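Local coordinates for protein EST1E (Clostridium proteoclasticum, PDB 2WTM) that hydrolyses ester bonds as a promiscuous feruloyl esterase, probably releasing ferulic acid from feruloylated substrates, at residues A[99-104]-A[124-129]; A[106-111]-A[226-231]; A[72-77]-A[166-171]. All coordinates share one frame; numbering follows the deposited sequence.

How the contacts relate
Following the chain from its N terminus, the loop 72-77, between strand 58-62 and helix 79-93, pairs with 166-171, in the hairpin of strands 159-162 and 166-169, to form contact 3. Within that span contact 1 closes a much shorter loop, pairing strands 99-107 and 125-131 around helix 109-120. Contact 2 begins inside the same span, at 106-111, but ends beyond it at 226-231, so it crosses both others. Contacts 1 and 2 share strand 99-107 and touch at Ile129 and Gly106; contacts 2 and 3 meet at Gln109 and His77. Sheet core, probable catalytic centre and outlying hairpin are thus tied together, although contacts 1 and 3 lie about 17 Å apart at their nearest atoms.

Contact 1 (A[99-104]-A[124-129])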
loop_
_atom_site.group_PDB
_atom_site.type_symbol
_atom_site.label_atom_id
_atom_site.label_comp_id
_atom_site.label_asym_id
_atom_site.label_seq_id
_atom_site.Cartn_x
_atom_site.Cartn_y
_atom_site.Cartn_z
ATOM N N VAL A 99 11.324 19.315 -17.463
ATOM C CA VAL A 99 10.543 18.155 -17.885
ATOM C C VAL A 99 9.362 18.525 -18.745
ATOM O O VAL A 99 8.577 19.403 -18.434
ATOM C CB VAL A 99 10.078 17.312 -16.651
ATOM C CG1 VAL A 99 9.256 16.116 -17.116
ATOM C CG2 VAL A 99 11.250 16.810 -15.931
ATOM N N THR A 100 9.233 17.824 -19.849
ATOM C CA THR A 100 8.041 17.843 -20.642
ATOM C C THR A 100 7.079 16.727 -20.207
ATOM O O THR A 100 6.276 16.915 -19.293
ATOM C CB THR A 100 8.348 17.802 -22.157
ATOM O OG1 THR A 100 9.051 16.617 -22.554
ATOM C CG2 THR A 100 9.198 19.046 -22.534
ATOM N N ASP A 101 7.182 15.581 -20.843
ATOM C CA ASP A 101 6.385 14.417 -20.479
ATOM C C ASP A 101 7.198 13.463 -19.568
ATOM O O ASP A 101 8.418 13.355 -19.669
ATOM C CB ASP A 101 5.963 13.670 -21.708
ATOM C CG ASP A 101 5.195 14.522 -22.705
ATOM O OD1 ASP A 101 4.110 15.024 -22.316
ATOM O OD2 ASP A 101 5.671 14.644 -23.862
ATOM N N ILE A 102 6.474 12.682 -18.722
ATOM C CA ILE A 102 7.143 11.720 -17.842
ATOM C C ILE A 102 6.752 10.304 -18.270
ATOM O O ILE A 102 5.578 10.080 -18.617
ATOM C CB ILE A 102 6.752 11.952 -16.360
ATOM C CG1 ILE A 102 7.106 13.414 -15.984
ATOM C CG2 ILE A 102 7.393 10.929 -15.416
ATOM C CD1 ILE A 102 6.654 13.808 -14.616
ATOM N N TYR A 103 7.729 9.406 -18.307
ATOM C CA TYR A 103 7.518 8.020 -18.654
ATOM C C TYR A 103 7.974 7.141 -17.502
ATOM O O TYR A 103 8.667 7.602 -16.646
ATOM C CB TYR A 103 8.339 7.674 -19.875
ATOM C CG TYR A 103 7.925 8.432 -21.119
ATOM C CD1 TYR A 103 7.050 7.860 -22.026
ATOM C CD2 TYR A 103 8.455 9.685 -21.435
ATOM C CE1 TYR A 103 6.677 8.534 -23.197
ATOM C CE2 TYR A 103 8.081 10.353 -22.626
ATOM C CZ TYR A 103 7.200 9.767 -23.467
ATOM O OH TYR A 103 6.783 10.360 -24.682
ATOM N N MET A 104 7.608 5.864 -17.507
ATOM C CA MET A 104 8.111 4.930 -16.533
ATOM C C MET A 104 8.621 3.667 -17.200
ATOM O O MET A 104 8.048 3.132 -18.135
ATOM C CB MET A 104 7.072 4.510 -15.509
ATOM C CG MET A 104 6.682 5.571 -14.536
ATOM S SD MET A 104 5.362 4.921 -13.414
ATOM C CE MET A 104 5.228 6.237 -12.280
ATOM N N ILE A 124 -0.530 11.239 -15.903
ATOM C CA ILE A 124 0.796 11.897 -15.853
ATOM C C ILE A 124 1.769 11.092 -16.693
ATOM O O ILE A 124 2.688 11.625 -17.279
ATOM C CB ILE A 124 1.383 11.888 -14.326
ATOM C CG1 ILE A 124 0.399 12.451 -13.326
ATOM C CG2 ILE A 124 2.714 12.605 -14.185
ATOM C CD1 ILE A 124 -0.113 13.854 -13.744
ATOM N N ILE A 125 1.651 9.788 -16.668
ATOM C CA ILE A 125 2.666 8.906 -17.281
ATOM C C ILE A 125 2.283 8.598 -18.702
ATOM O O ILE A 125 1.286 7.914 -18.955
ATOM C CB ILE A 125 2.857 7.594 -16.454
ATOM C CG1 ILE A 125 3.129 7.912 -14.984
ATOM C CG2 ILE A 125 3.879 6.702 -17.131
ATOM C CD1 ILE A 125 4.386 8.788 -14.838
ATOM N N LYS A 126 3.112 9.041 -19.653
ATOM C CA LYS A 126 2.719 9.035 -21.035
ATOM C C LYS A 126 2.819 7.677 -21.744
ATOM O O LYS A 126 2.084 7.364 -22.678
ATOM C CB LYS A 126 3.549 10.092 -21.751
ATOM C CG LYS A 126 3.211 10.241 -23.268
ATOM C CD LYS A 126 3.870 11.563 -23.724
ATOM C CE LYS A 126 3.682 11.871 -25.259
ATOM N NZ LYS A 126 4.207 10.788 -25.997
ATOM N N ALA A 127 3.796 6.872 -21.339
ATOM C CA ALA A 127 3.953 5.500 -21.763
ATOM C C ALA A 127 4.730 4.706 -20.699
ATOM O O ALA A 127 5.345 5.341 -19.826
ATOM C CB ALA A 127 4.672 5.408 -23.132
ATOM N N LEU A 128 4.750 3.390 -20.840
ATOM C CA LEU A 128 5.159 2.480 -19.756
ATOM C C LEU A 128 5.941 1.354 -20.362
ATOM O O LEU A 128 5.529 0.742 -21.362
ATOM C CB LEU A 128 3.888 1.935 -19.088
ATOM C CG LEU A 128 4.137 0.836 -18.098
ATOM C CD1 LEU A 128 4.874 1.281 -16.886
ATOM C CD2 LEU A 128 2.798 0.303 -17.718
ATOM N N ILE A 129 7.065 1.037 -19.741
ATOM C CA ILE A 129 7.949 -0.057 -20.163
ATOM C C ILE A 129 8.280 -1.060 -19.060
ATOM O O ILE A 129 9.283 -0.910 -18.378
ATOM C CB ILE A 129 9.257 0.508 -20.754
ATOM C CG1 ILE A 129 8.908 1.556 -21.807
ATOM C CG2 ILE A 129 10.028 -0.643 -21.387
ATOM C CD1 ILE A 129 10.114 2.260 -22.352
HETATM O O HOH W 1 3.858 13.652 -18.331
#
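Lys126 and Tyr103 run side by side where two parallel strands of the alpha/beta-hydrolase sheet come together, 99-107 and 125-131, the outer members of a beta-alpha-beta crossover through helix 109-120. The lysine can be followed outward. Its CB sits over one face of the tyrosine ring, 4.2 Å from the ring centroid, a CH-pi contact. CG passes the CE1 and OH region of the same ring. CD touches both the phenol oxygen and the Asp101 carboxylate, which lie in roughly perpendicular directions from it; Asp101 CG is 3.4 Å from Lys126 CD. CE stays close to both Tyr103 OH and Asp101 OD2. A bend at the last torsion (chi4 -57°) then turns NZ back to the phenol, and NZ donates to Tyr103 OH over 2.9 Å. NZ also donates to the carbonyl of Gln248, its strongest polar partner, in helix 234-249, which also packs against Tyr103; the carboxylate of Asp101 adds a nearby opposite charge but no salt bridge.

The backbones pair through three bonds. Lys126 N reaches Ile102 O almost straight, with an N-H...O angle of 170°, while Met104 is held at both ends, its N by Ala127 O and its O by Ile129 N.

The ring edge of Tyr103 meets Ala127 CB in plane. Away from the tyrosine, Met104 crosses Ile125 at about a right angle: its extended chain carries CE to within 3.7 Å of Ile125 CD1, and Ile125 CD1 also meets Ile102 CG2. Helix 109-120 packs on Met104 and Leu128 through Val114. At Ile124, beside the start of the second strand, a water bridges the backbones, accepting from Ile102 N at 2.8 Å and donating to Ile124 O at 2.6 Å.

Contact 2 (A[106-111]-A[226-231]). With PO4 (phosphate ion), chain E.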
loop_
_atom_site.group_PDB
_atom_site.type_symbol
_atom_site.label_atom_id
_atom_site.label_comp_id
_atom_site.label_asym_id
_atom_site.label_seq_id
_atom_site.Cartn_x
_atom_site.Cartn_y
_atom_site.Cartn_z
ATOM N N GLY A 106 10.771 -0.211 -15.707
ATOM C CA GLY A 106 11.239 -0.965 -14.548
ATOM C C GLY A 106 11.494 -2.394 -14.863
ATOM O O GLY A 106 10.824 -2.893 -15.734
ATOM N N HIS A 107 12.418 -3.035 -14.144
ATOM C CA HIS A 107 12.708 -4.447 -14.335
ATOM C C HIS A 107 12.173 -5.318 -13.206
ATOM O O HIS A 107 12.403 -5.027 -12.011
ATOM C CB HIS A 107 14.223 -4.587 -14.491
ATOM C CG HIS A 107 14.666 -5.987 -14.803
ATOM N ND1 HIS A 107 15.198 -6.828 -13.845
ATOM C CD2 HIS A 107 14.585 -6.706 -15.938
ATOM C CE1 HIS A 107 15.465 -7.996 -14.412
ATOM N NE2 HIS A 107 15.101 -7.942 -15.676
ATOM N N SER A 108 11.502 -6.420 -13.606
ATOM C CA SER A 108 11.106 -7.496 -12.709
ATOM C C SER A 108 10.185 -6.965 -11.587
ATOM O O SER A 108 9.146 -6.479 -11.916
ATOM C CB SER A 108 12.302 -8.318 -12.218
ATOM O OG SER A 108 11.812 -9.543 -11.651
ATOM N N GLN A 109 10.560 -7.039 -10.313
ATOM C CA GLN A 109 9.731 -6.349 -9.296
ATOM C C GLN A 109 9.535 -4.878 -9.577
ATOM O O GLN A 109 8.489 -4.302 -9.313
ATOM C CB GLN A 109 10.234 -6.536 -7.875
ATOM C CG GLN A 109 9.353 -5.887 -6.837
ATOM C CD GLN A 109 9.778 -6.332 -5.424
ATOM O OE1 GLN A 109 9.433 -7.507 -5.085
ATOM N NE2 GLN A 109 10.356 -5.514 -4.609
ATOM N N GLY A 110 10.512 -4.212 -10.197
ATOM C CA GLY A 110 10.377 -2.838 -10.639
ATOM C C GLY A 110 9.423 -2.662 -11.797
ATOM O O GLY A 110 8.784 -1.647 -11.929
ATOM N N GLY A 111 9.313 -3.710 -12.612
ATOM C CA GLY A 111 8.420 -3.746 -13.775
ATOM C C GLY A 111 7.001 -3.877 -13.284
ATOM O O GLY A 111 6.123 -3.100 -13.718
ATOM N N ASP A 226 16.602 -15.821 -24.196
ATOM C CA ASP A 226 17.295 -14.997 -23.214
ATOM C C ASP A 226 16.745 -15.127 -21.783
ATOM O O ASP A 226 15.624 -15.621 -21.571
ATOM C CB ASP A 226 17.345 -13.569 -23.653
ATOM C CG ASP A 226 18.647 -12.894 -23.261
ATOM O OD1 ASP A 226 19.423 -13.458 -22.452
ATOM O OD2 ASP A 226 18.841 -11.787 -23.742
ATOM N N THR A 227 17.587 -14.700 -20.854
ATOM C CA THR A 227 17.435 -14.916 -19.442
ATOM C C THR A 227 16.718 -13.698 -18.794
ATOM O O THR A 227 16.334 -12.717 -19.432
ATOM C CB THR A 227 18.813 -15.134 -18.817
ATOM O OG1 THR A 227 19.591 -13.938 -18.907
ATOM C CG2 THR A 227 19.578 -16.252 -19.594
ATOM N N HIS A 228 16.543 -13.832 -17.513
ATOM C CA HIS A 228 15.841 -12.789 -16.736
ATOM C C HIS A 228 16.469 -11.411 -16.865
ATOM O O HIS A 228 15.739 -10.422 -16.915
ATOM C CB HIS A 228 15.801 -13.210 -15.279
ATOM C CG HIS A 228 14.932 -12.349 -14.417
ATOM N ND1 HIS A 228 13.641 -12.011 -14.750
ATOM C CD2 HIS A 228 15.189 -11.752 -13.219
ATOM C CE1 HIS A 228 13.141 -11.224 -13.803
ATOM N NE2 HIS A 228 14.060 -11.045 -12.874
ATOM N N CYS A 229 17.798 -11.349 -16.836
ATOM C CA CYS A 229 18.523 -10.067 -16.969
ATOM C C CYS A 229 19.212 -9.903 -18.305
ATOM O O CYS A 229 20.139 -9.077 -18.450
ATOM C CB CYS A 229 19.543 -9.873 -15.857
ATOM S SG CYS A 229 18.887 -9.756 -14.192
ATOM N N TYR A 230 18.766 -10.677 -19.289
ATOM C CA TYR A 230 19.229 -10.524 -20.664
ATOM C C TYR A 230 20.751 -10.757 -20.825
ATOM O O TYR A 230 21.501 -9.910 -21.355
ATOM C CB TYR A 230 18.758 -9.187 -21.253
ATOM C CG TYR A 230 17.431 -8.719 -20.713
ATOM C CD1 TYR A 230 16.265 -9.439 -20.965
ATOM C CD2 TYR A 230 17.320 -7.579 -19.955
ATOM C CE1 TYR A 230 15.033 -8.983 -20.517
ATOM C CE2 TYR A 230 16.089 -7.129 -19.502
ATOM C CZ TYR A 230 14.973 -7.853 -19.751
ATOM O OH TYR A 230 13.702 -7.485 -19.331
ATOM N N ASP A 231 21.182 -11.915 -20.367
ATOM C CA ASP A 231 22.621 -12.255 -20.363
ATOM C C ASP A 231 23.080 -12.363 -21.821
ATOM O O ASP A 231 24.218 -11.983 -22.137
ATOM C CB ASP A 231 22.874 -13.571 -19.669
ATOM C CG ASP A 231 22.594 -13.551 -18.195
ATOM O OD1 ASP A 231 22.584 -12.494 -17.567
ATOM O OD2 ASP A 231 22.474 -14.655 -17.639
HETATM P P PO4 E . 14.076 -9.289 -9.399
HETATM O O1 PO4 E . 15.238 -8.518 -10.016
HETATM O O2 PO4 E . 14.753 -9.946 -8.218
HETATM O O3 PO4 E . 13.670 -10.442 -10.305
HETATM O O4 PO4 E . 12.816 -8.438 -9.069
#
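His107 and His228 are joined by a direct hydrogen bond from side chain to backbone: His107 NE2 donates to His228 O over 2.8 Å. The acceptor lies in the imidazole plane, whereas the donor is tilted from the carbonyl plane by 30°. With CG of His107 anti to the backbone N (chi1 -176°), the ring extends from the end of strand 99-107 to the turn Thr227-Tyr230, a type I beta turn closed by Tyr230 N on Thr227 O.

Aromatic contacts flank that bond. The two imidazoles meet obliquely, and His107 CE1 lies over the rim of one face of His228, 3.7 Å from His228 NE2. Tyr230 slides past His107 in the opposite direction, its OH at the edge of the imidazole and near its plane; the hydroxyl is itself hydrogen-bonded to Ser132. Cys229 SG approaches His107 CE1 at 3.9 Å.

Gly106, Ser108 and Gly110 fit the GxSxG pattern of a nucleophile elbow, the sharp strand-to-helix turn of alpha/beta hydrolases. Its strain appears in the positive phi of Ser108 (59°). Ser108 OG stands 3.0 Å from His228 NE2, at the edge of the ring, and His228 ND1 is bonded to Asp200, an arrangement consistent with a Ser-His-Asp catalytic triad.

Ion binding is the remaining kind. A phosphate, probably from the crystallisation liquor, places O3 within bonding distance of both presumed catalytic side chains, taking a bond of 2.7 Å from His228 NE2, while Ser108 OG comes so close to O3 that the exact length of that bond is doubtful. Its O4 accepts from Gln109 N over 2.9 Å, and Phe36 N also bonds the ion, so two backbone amides grip it much as an oxyanion hole would.

Contact 3 (A[72-77]-A[166-171]); sequences GKFEDH and RKLKGN
The short hairpin of strands 159-162 and 166-169, standing apart from the main sheet, is met here by the 3-10 turn 74-76 that precedes helix 79-93. Phe74 lies against the strand: Arg166 CD sits over the centre of one ring face, 3.9 Å from the centroid, while Lys167 O comes to the ring edge in plane, 3.2 Å from Phe74 CD2. The arginine head continues past the ring and bonds Trp163 O. Over the rim of the opposite face lies His77 ND1, which donates to Phe74 O and so fixes the imidazole; Leu168 CD1 packs on both rings.

One backbone bond joins the segments, Lys169 N to Glu75 O, 3.0 Å and nearly straight at 171°. Beyond it the extended Lys169 chain runs past that carbonyl to Asp76, where NZ meets the syn lone pair of OD1 at 2.8 Å in a salt bridge. A water donates to Asp76 OD2 at 2.6 Å and is only weakly linked to NZ. With Glu75 OE2 4.4 Å from the same NZ, two acidic groups lie near one ammonium, which would probably favour its charged form.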
loop_
_atom_site.group_PDB
_atom_site.type_symbol
_atom_site.label_atom_id
_atom_site.label_comp_id
_atom_site.label_asym_id
_atom_site.label_seq_id
_atom_site.Cartn_x
_atom_site.Cartn_y
_atom_site.Cartn_z
ATOM N N GLY A 72 16.455 2.337 4.781
ATOM C CA GLY A 72 15.637 1.181 5.106
ATOM C C GLY A 72 16.382 -0.096 4.928
ATOM O O GLY A 72 17.356 -0.169 4.168
ATOM N N LYS A 73 15.918 -1.147 5.596
ATOM C CA LYS A 73 16.482 -2.483 5.512
ATOM C C LYS A 73 15.691 -3.300 4.499
ATOM O O LYS A 73 14.422 -3.235 4.481
ATOM C CB LYS A 73 16.375 -3.225 6.882
ATOM C CG LYS A 73 17.210 -2.663 8.023
ATOM C CD LYS A 73 16.923 -3.528 9.348
ATOM C CE LYS A 73 17.769 -3.118 10.562
ATOM N N PHE A 74 16.397 -4.095 3.730
ATOM C CA PHE A 74 15.771 -4.932 2.738
ATOM C C PHE A 74 14.614 -5.717 3.333
ATOM O O PHE A 74 13.522 -5.850 2.730
ATOM C CB PHE A 74 16.827 -5.910 2.174
ATOM C CG PHE A 74 16.277 -6.898 1.266
ATOM C CD1 PHE A 74 16.107 -6.602 -0.080
ATOM C CD2 PHE A 74 15.811 -8.141 1.742
ATOM C CE1 PHE A 74 15.545 -7.532 -0.935
ATOM C CE2 PHE A 74 15.240 -9.099 0.865
ATOM C CZ PHE A 74 15.119 -8.772 -0.467
ATOM N N GLU A 75 14.837 -6.232 4.540
ATOM C CA GLU A 75 13.833 -7.103 5.141
ATOM C C GLU A 75 12.512 -6.402 5.394
ATOM O O GLU A 75 11.502 -7.096 5.543
ATOM C CB GLU A 75 14.352 -7.719 6.456
ATOM C CG GLU A 75 14.556 -6.757 7.576
ATOM C CD GLU A 75 15.497 -7.299 8.663
ATOM O OE1 GLU A 75 16.712 -7.437 8.409
ATOM O OE2 GLU A 75 15.000 -7.566 9.765
ATOM N N ASP A 76 12.548 -5.096 5.529
ATOM C CA ASP A 76 11.330 -4.349 5.899
ATOM C C ASP A 76 10.667 -3.767 4.654
ATOM O O ASP A 76 9.732 -2.968 4.776
ATOM C CB ASP A 76 11.733 -3.211 6.814
ATOM C CG ASP A 76 12.133 -3.701 8.178
ATOM O OD1 ASP A 76 11.465 -4.576 8.696
ATOM O OD2 ASP A 76 13.131 -3.206 8.738
ATOM N N HIS A 77 11.179 -4.042 3.466
ATOM C CA HIS A 77 10.521 -3.476 2.233
ATOM C C HIS A 77 9.292 -4.250 1.902
ATOM O O HIS A 77 9.180 -5.425 2.202
ATOM C CB HIS A 77 11.480 -3.431 1.063
ATOM C CG HIS A 77 11.432 -4.568 0.089
ATOM N ND1 HIS A 77 12.212 -5.698 0.216
ATOM C CD2 HIS A 77 10.779 -4.693 -1.095
ATOM C CE1 HIS A 77 12.030 -6.476 -0.859
ATOM N NE2 HIS A 77 11.149 -5.895 -1.665
ATOM N N ARG A 166 19.965 -12.800 2.510
ATOM C CA ARG A 166 19.022 -11.749 2.875
ATOM C C ARG A 166 17.890 -12.373 3.697
ATOM O O ARG A 166 17.654 -13.604 3.695
ATOM C CB ARG A 166 18.433 -11.149 1.620
ATOM C CG ARG A 166 19.454 -10.260 0.923
ATOM C CD ARG A 166 18.915 -9.803 -0.360
ATOM N NE ARG A 166 19.826 -8.823 -0.958
ATOM C CZ ARG A 166 20.731 -9.148 -1.871
ATOM N NH1 ARG A 166 20.812 -10.388 -2.364
ATOM N NH2 ARG A 166 21.538 -8.191 -2.361
ATOM N N LYS A 167 17.156 -11.497 4.353
ATOM C CA LYS A 167 16.021 -11.857 5.152
ATOM C C LYS A 167 14.845 -10.996 4.664
ATOM O O LYS A 167 15.023 -9.861 4.326
ATOM C CB LYS A 167 16.281 -11.477 6.615
ATOM C CG LYS A 167 17.465 -12.068 7.324
ATOM C CD LYS A 167 17.520 -11.527 8.745
ATOM C CE LYS A 167 18.566 -12.170 9.656
ATOM N NZ LYS A 167 18.424 -11.553 11.032
ATOM N N LEU A 168 13.647 -11.529 4.749
ATOM C CA LEU A 168 12.474 -10.772 4.340
ATOM C C LEU A 168 11.346 -11.046 5.332
ATOM O O LEU A 168 10.950 -12.200 5.487
ATOM C CB LEU A 168 12.084 -11.128 2.924
ATOM C CG LEU A 168 10.915 -10.365 2.292
ATOM C CD1 LEU A 168 11.396 -8.872 2.091
ATOM C CD2 LEU A 168 10.460 -10.993 1.002
ATOM N N LYS A 169 10.747 -9.992 5.908
ATOM C CA LYS A 169 9.596 -10.193 6.790
ATOM C C LYS A 169 8.371 -10.620 6.026
ATOM O O LYS A 169 8.139 -10.256 4.888
ATOM C CB LYS A 169 9.322 -8.935 7.609
ATOM C CG LYS A 169 10.402 -8.615 8.610
ATOM C CD LYS A 169 10.128 -7.418 9.393
ATOM C CE LYS A 169 11.300 -7.250 10.454
ATOM N NZ LYS A 169 11.152 -5.882 11.103
ATOM N N GLY A 170 7.524 -11.443 6.657
ATOM C CA GLY A 170 6.321 -11.932 5.951
ATOM C C GLY A 170 5.325 -10.843 5.671
ATOM O O GLY A 170 4.445 -11.032 4.826
ATOM N N ASN A 171 5.544 -9.664 6.237
ATOM C CA ASN A 171 4.719 -8.510 5.859
ATOM C C ASN A 171 4.797 -8.267 4.325
ATOM O O ASN A 171 3.840 -7.814 3.706
ATOM C CB ASN A 171 5.223 -7.215 6.540
ATOM C CG ASN A 171 4.942 -7.204 8.034
ATOM O OD1 ASN A 171 4.142 -8.041 8.510
ATOM N ND2 ASN A 171 5.607 -6.327 8.783
HETATM O O HOH W 2 13.709 -3.665 11.201
#